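Local coordinates for (S)-ureidoglycine aminohydrolase (Escherichia coli, PDB 1RC6), which hydrolyses (S)-ureidoglycine to (S)-ureidoglycolate and ammonia in the anaerobic breakdown of allantoin, using manganese as cofactor, at residues S58-Q68 with A124-R134. Sequence-based numbering, arbitrary orientation.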
loop_
_atom_site.group_PDB
_atom_site.type_symbol
_atom_site.label_atom_id
_atom_site.label_comp_id
_atom_site.label_asym_id
_atom_site.label_seq_id
_atom_site.Cartn_x
_atom_site.Cartn_y
_atom_site.Cartn_z
ATOM N N SER A 58 9.759 3.330 7.829
ATOM C CA SER A 58 10.071 2.267 8.770
ATOM C C SER A 58 9.381 1.015 8.258
ATOM O O SER A 58 8.939 0.167 9.030
ATOM C CB SER A 58 9.559 2.624 10.166
ATOM O OG SER A 58 8.149 2.779 10.165
ATOM N N PHE A 59 9.276 0.924 6.936
ATOM C CA PHE A 59 8.660 -0.210 6.266
ATOM C C PHE A 59 9.172 -0.243 4.845
ATOM O O PHE A 59 9.895 0.658 4.418
ATOM C CB PHE A 59 7.137 -0.067 6.234
ATOM C CG PHE A 59 6.650 1.217 5.587
ATOM C CD1 PHE A 59 6.473 2.375 6.342
ATOM C CD2 PHE A 59 6.366 1.264 4.222
ATOM C CE1 PHE A 59 6.017 3.556 5.751
ATOM C CE2 PHE A 59 5.914 2.440 3.623
ATOM C CZ PHE A 59 5.740 3.586 4.392
ATOM N N VAL A 60 8.822 -1.292 4.115
ATOM C CA VAL A 60 9.208 -1.392 2.717
ATOM C C VAL A 60 7.946 -1.813 2.022
ATOM O O VAL A 60 7.312 -2.762 2.465
ATOM C CB VAL A 60 10.246 -2.482 2.453
ATOM C CG1 VAL A 60 10.621 -2.457 0.989
ATOM C CG2 VAL A 60 11.471 -2.290 3.331
ATOM N N ASP A 61 7.544 -1.107 0.973
ATOM C CA ASP A 61 6.342 -1.520 0.263
ATOM C C ASP A 61 6.647 -1.675 -1.215
ATOM O O ASP A 61 7.664 -1.171 -1.699
ATOM C CB ASP A 61 5.169 -0.571 0.533
ATOM C CG ASP A 61 5.506 0.872 0.288
ATOM O OD1 ASP A 61 4.648 1.717 0.615
ATOM O OD2 ASP A 61 6.614 1.166 -0.227
ATOM N N TYR A 62 5.796 -2.413 -1.923
ATOM C CA TYR A 62 6.036 -2.686 -3.332
ATOM C C TYR A 62 4.805 -2.622 -4.200
ATOM O O TYR A 62 3.669 -2.663 -3.730
ATOM C CB TYR A 62 6.590 -4.103 -3.538
ATOM C CG TYR A 62 7.564 -4.633 -2.518
ATOM C CD1 TYR A 62 7.217 -4.736 -1.168
ATOM C CD2 TYR A 62 8.831 -5.059 -2.906
ATOM C CE1 TYR A 62 8.120 -5.248 -0.225
ATOM C CE2 TYR A 62 9.739 -5.574 -1.975
ATOM C CZ TYR A 62 9.377 -5.665 -0.644
ATOM O OH TYR A 62 10.284 -6.179 0.248
ATOM N N LEU A 63 5.064 -2.551 -5.495
ATOM C CA LEU A 63 4.024 -2.563 -6.497
ATOM C C LEU A 63 4.516 -3.696 -7.391
ATOM O O LEU A 63 5.653 -3.676 -7.854
ATOM C CB LEU A 63 3.985 -1.247 -7.253
ATOM C CG LEU A 63 2.819 -1.063 -8.226
ATOM C CD1 LEU A 63 2.800 0.394 -8.676
ATOM C CD2 LEU A 63 2.959 -1.994 -9.434
ATOM N N VAL A 64 3.684 -4.702 -7.610
ATOM C CA VAL A 64 4.114 -5.823 -8.419
ATOM C C VAL A 64 3.064 -6.260 -9.420
ATOM O O VAL A 64 1.935 -6.601 -9.045
ATOM C CB VAL A 64 4.466 -7.044 -7.529
ATOM C CG1 VAL A 64 5.116 -8.130 -8.368
ATOM C CG2 VAL A 64 5.383 -6.619 -6.390
ATOM N N THR A 65 3.414 -6.236 -10.700
ATOM C CA THR A 65 2.461 -6.702 -11.693
ATOM C C THR A 65 2.864 -8.148 -12.014
ATOM O O THR A 65 4.006 -8.438 -12.414
ATOM C CB THR A 65 2.468 -5.844 -12.981
ATOM O OG1 THR A 65 3.559 -6.243 -13.809
ATOM C CG2 THR A 65 2.598 -4.366 -12.639
ATOM N N LEU A 66 1.912 -9.051 -11.808
ATOM C CA LEU A 66 2.129 -10.467 -12.040
ATOM C C LEU A 66 1.770 -10.892 -13.441
ATOM O O LEU A 66 0.657 -10.661 -13.908
ATOM C CB LEU A 66 1.298 -11.268 -11.051
ATOM C CG LEU A 66 1.480 -10.784 -9.609
ATOM C CD1 LEU A 66 0.341 -11.313 -8.758
ATOM C CD2 LEU A 66 2.857 -11.219 -9.073
ATOM N N HIS A 67 2.724 -11.506 -14.120
ATOM C CA HIS A 67 2.463 -12.017 -15.454
ATOM C C HIS A 67 1.970 -13.456 -15.261
ATOM O O HIS A 67 1.677 -13.863 -14.128
ATOM C CB HIS A 67 3.741 -11.946 -16.287
ATOM C CG HIS A 67 4.172 -10.543 -16.576
ATOM N ND1 HIS A 67 5.398 -10.040 -16.191
ATOM C CD2 HIS A 67 3.501 -9.507 -17.135
ATOM C CE1 HIS A 67 5.458 -8.754 -16.492
ATOM N NE2 HIS A 67 4.320 -8.407 -17.065
ATOM N N GLN A 68 1.856 -14.222 -16.340
ATOM C CA GLN A 68 1.400 -15.596 -16.205
ATOM C C GLN A 68 2.340 -16.369 -15.287
ATOM O O GLN A 68 3.538 -16.464 -15.549
ATOM C CB GLN A 68 1.335 -16.261 -17.568
ATOM C CG GLN A 68 0.537 -15.458 -18.551
ATOM C CD GLN A 68 0.395 -16.135 -19.883
ATOM O OE1 GLN A 68 1.284 -16.879 -20.320
ATOM N NE2 GLN A 68 -0.713 -15.870 -20.554
ATOM N N ALA A 124 -4.937 -15.621 -16.710
ATOM C CA ALA A 124 -4.067 -15.538 -17.876
ATOM C C ALA A 124 -3.448 -14.162 -18.032
ATOM O O ALA A 124 -2.250 -14.036 -18.260
ATOM C CB ALA A 124 -4.845 -15.899 -19.123
ATOM N N GLU A 125 -4.274 -13.130 -17.916
ATOM C CA GLU A 125 -3.815 -11.758 -18.047
ATOM C C GLU A 125 -3.064 -11.367 -16.788
ATOM O O GLU A 125 -3.134 -12.054 -15.776
ATOM C CB GLU A 125 -4.998 -10.812 -18.242
ATOM C CG GLU A 125 -6.161 -11.392 -19.025
ATOM C CD GLU A 125 -7.064 -12.268 -18.169
ATOM O OE1 GLU A 125 -6.606 -13.321 -17.679
ATOM O OE2 GLU A 125 -8.242 -11.898 -17.978
ATOM N N ASP A 126 -2.353 -10.252 -16.854
ATOM C CA ASP A 126 -1.588 -9.776 -15.716
ATOM C C ASP A 126 -2.458 -9.374 -14.536
ATOM O O ASP A 126 -3.509 -8.756 -14.698
ATOM C CB ASP A 126 -0.703 -8.587 -16.120
ATOM C CG ASP A 126 0.472 -8.998 -16.991
ATOM O OD1 ASP A 126 0.875 -10.180 -16.935
ATOM O OD2 ASP A 126 1.008 -8.138 -17.720
ATOM N N SER A 127 -2.014 -9.744 -13.344
ATOM C CA SER A 127 -2.711 -9.394 -12.127
ATOM C C SER A 127 -1.760 -8.463 -11.393
ATOM O O SER A 127 -0.574 -8.757 -11.261
ATOM C CB SER A 127 -2.998 -10.640 -11.295
ATOM O OG SER A 127 -4.002 -11.431 -11.908
ATOM N N GLN A 128 -2.269 -7.329 -10.927
ATOM C CA GLN A 128 -1.423 -6.366 -10.240
ATOM C C GLN A 128 -1.613 -6.365 -8.730
ATOM O O GLN A 128 -2.732 -6.333 -8.230
ATOM C CB GLN A 128 -1.671 -4.976 -10.814
ATOM C CG GLN A 128 -0.923 -3.876 -10.115
ATOM C CD GLN A 128 -0.868 -2.619 -10.946
ATOM O OE1 GLN A 128 -0.044 -2.516 -11.851
ATOM N NE2 GLN A 128 -1.753 -1.658 -10.657
ATOM N N ILE A 129 -0.495 -6.367 -8.012
ATOM C CA ILE A 129 -0.511 -6.413 -6.559
ATOM C C ILE A 129 0.250 -5.284 -5.837
ATOM O O ILE A 129 1.181 -4.685 -6.383
ATOM C CB ILE A 129 0.019 -7.812 -6.125
ATOM C CG1 ILE A 129 -1.040 -8.487 -5.276
ATOM C CG2 ILE A 129 1.365 -7.736 -5.462
ATOM C CD1 ILE A 129 -2.296 -8.810 -6.079
ATOM N N PHE A 130 -0.179 -4.981 -4.614
ATOM C CA PHE A 130 0.476 -3.970 -3.780
ATOM C C PHE A 130 0.986 -4.718 -2.557
ATOM O O PHE A 130 0.205 -5.353 -1.861
ATOM C CB PHE A 130 -0.503 -2.899 -3.317
ATOM C CG PHE A 130 0.087 -1.949 -2.309
ATOM C CD1 PHE A 130 1.092 -1.065 -2.676
ATOM C CD2 PHE A 130 -0.320 -1.978 -0.986
ATOM C CE1 PHE A 130 1.682 -0.229 -1.741
ATOM C CE2 PHE A 130 0.262 -1.152 -0.037
ATOM C CZ PHE A 130 1.266 -0.274 -0.413
ATOM N N LEU A 131 2.286 -4.644 -2.294
ATOM C CA LEU A 131 2.886 -5.347 -1.165
ATOM C C LEU A 131 3.447 -4.426 -0.122
ATOM O O LEU A 131 3.898 -3.327 -0.439
ATOM C CB LEU A 131 4.002 -6.268 -1.638
ATOM C CG LEU A 131 3.575 -7.684 -2.008
ATOM C CD1 LEU A 131 4.801 -8.442 -2.453
ATOM C CD2 LEU A 131 2.895 -8.373 -0.811
ATOM N N TYR A 132 3.458 -4.904 1.120
ATOM C CA TYR A 132 3.941 -4.115 2.233
ATOM C C TYR A 132 4.480 -4.994 3.338
ATOM O O TYR A 132 3.931 -6.061 3.614
ATOM C CB TYR A 132 2.791 -3.265 2.767
ATOM C CG TYR A 132 3.105 -2.451 4.001
ATOM C CD1 TYR A 132 3.131 -3.035 5.261
ATOM C CD2 TYR A 132 3.337 -1.076 3.912
ATOM C CE1 TYR A 132 3.367 -2.264 6.407
ATOM C CE2 TYR A 132 3.578 -0.305 5.048
ATOM C CZ TYR A 132 3.584 -0.900 6.289
ATOM O OH TYR A 132 3.749 -0.123 7.419
ATOM N N LYS A 133 5.560 -4.555 3.972
ATOM C CA LYS A 133 6.133 -5.315 5.069
ATOM C C LYS A 133 6.813 -4.367 6.038
ATOM O O LYS A 133 7.289 -3.314 5.645
ATOM C CB LYS A 133 7.153 -6.329 4.557
ATOM C CG LYS A 133 8.448 -5.703 4.038
ATOM C CD LYS A 133 9.528 -6.751 3.785
ATOM C CE LYS A 133 10.786 -6.115 3.243
ATOM N NZ LYS A 133 11.889 -7.089 3.044
ATOM N N ARG A 134 6.841 -4.743 7.311
ATOM C CA ARG A 134 7.495 -3.947 8.349
ATOM C C ARG A 134 7.884 -4.889 9.480
ATOM O O ARG A 134 7.421 -6.026 9.533
ATOM C CB ARG A 134 6.569 -2.853 8.897
ATOM C CG ARG A 134 5.466 -3.354 9.783
ATOM C CD ARG A 134 4.604 -2.228 10.327
ATOM N NE ARG A 134 5.347 -1.313 11.192
ATOM C CZ ARG A 134 5.652 -0.060 10.856
ATOM N NH1 ARG A 134 5.274 0.427 9.675
ATOM N NH2 ARG A 134 6.346 0.703 11.688
#
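Val60 and Lys133 open an antiparallel ladder whose hydrogen-bonded pairs continue through Tyr62-Leu131 and Val64-Ile129 to Leu66-Ser127. Eight backbone bonds tie strands 60-67 and 127-134, which run nearly antiparallel (166° between their directions), as neighbours in the six-stranded sheet of the N-terminal cupin domain. On one face of the sheet, Val64 CB rests on Ile129 CG2 (3.8 Å), while Tyr62 CD1 packs on Leu131 CB. The extended Lys133 chain lies alongside Val60 and reaches the rim of the Tyr62 ring with its CE.

The opposite face carries Asp61, Leu63, Phe130 and Tyr132. Phe59 joins Tyr132 here, the rings near parallel (26°) but offset, with little ring-on-ring overlap; Tyr132 CE2 sits over the Phe59 face, 3.3 Å from Phe59 CD2. Asp61 places its CB near Tyr132 CD2, and its carboxylate is held by Tyr227 OH and Ser51 N.

Arg134 can be traced outward from its CB, 3.9 Å from Phe59 CB; the chain then bends at chi3 (-63°), turning the guanidinium back so that Ser58 O lies over one face. NH1 gives a bond to Tyr132 OH (2.8 Å) in the guanidinium plane, and NH2 reaches Ser58 OG (3.1 Å), tilted out of it. A leucine in place of Arg134 would probably leave Tyr132 OH and Ser58 OG without the guanidinium that links them, though Ser58 would keep Glu201. Phe59 lies near His202 and Tyr132 near Lys253, which by similarity probably bind manganese and substrate. One cationic group thus joins two hydroxyls, one from each strand, beside the aromatic pair.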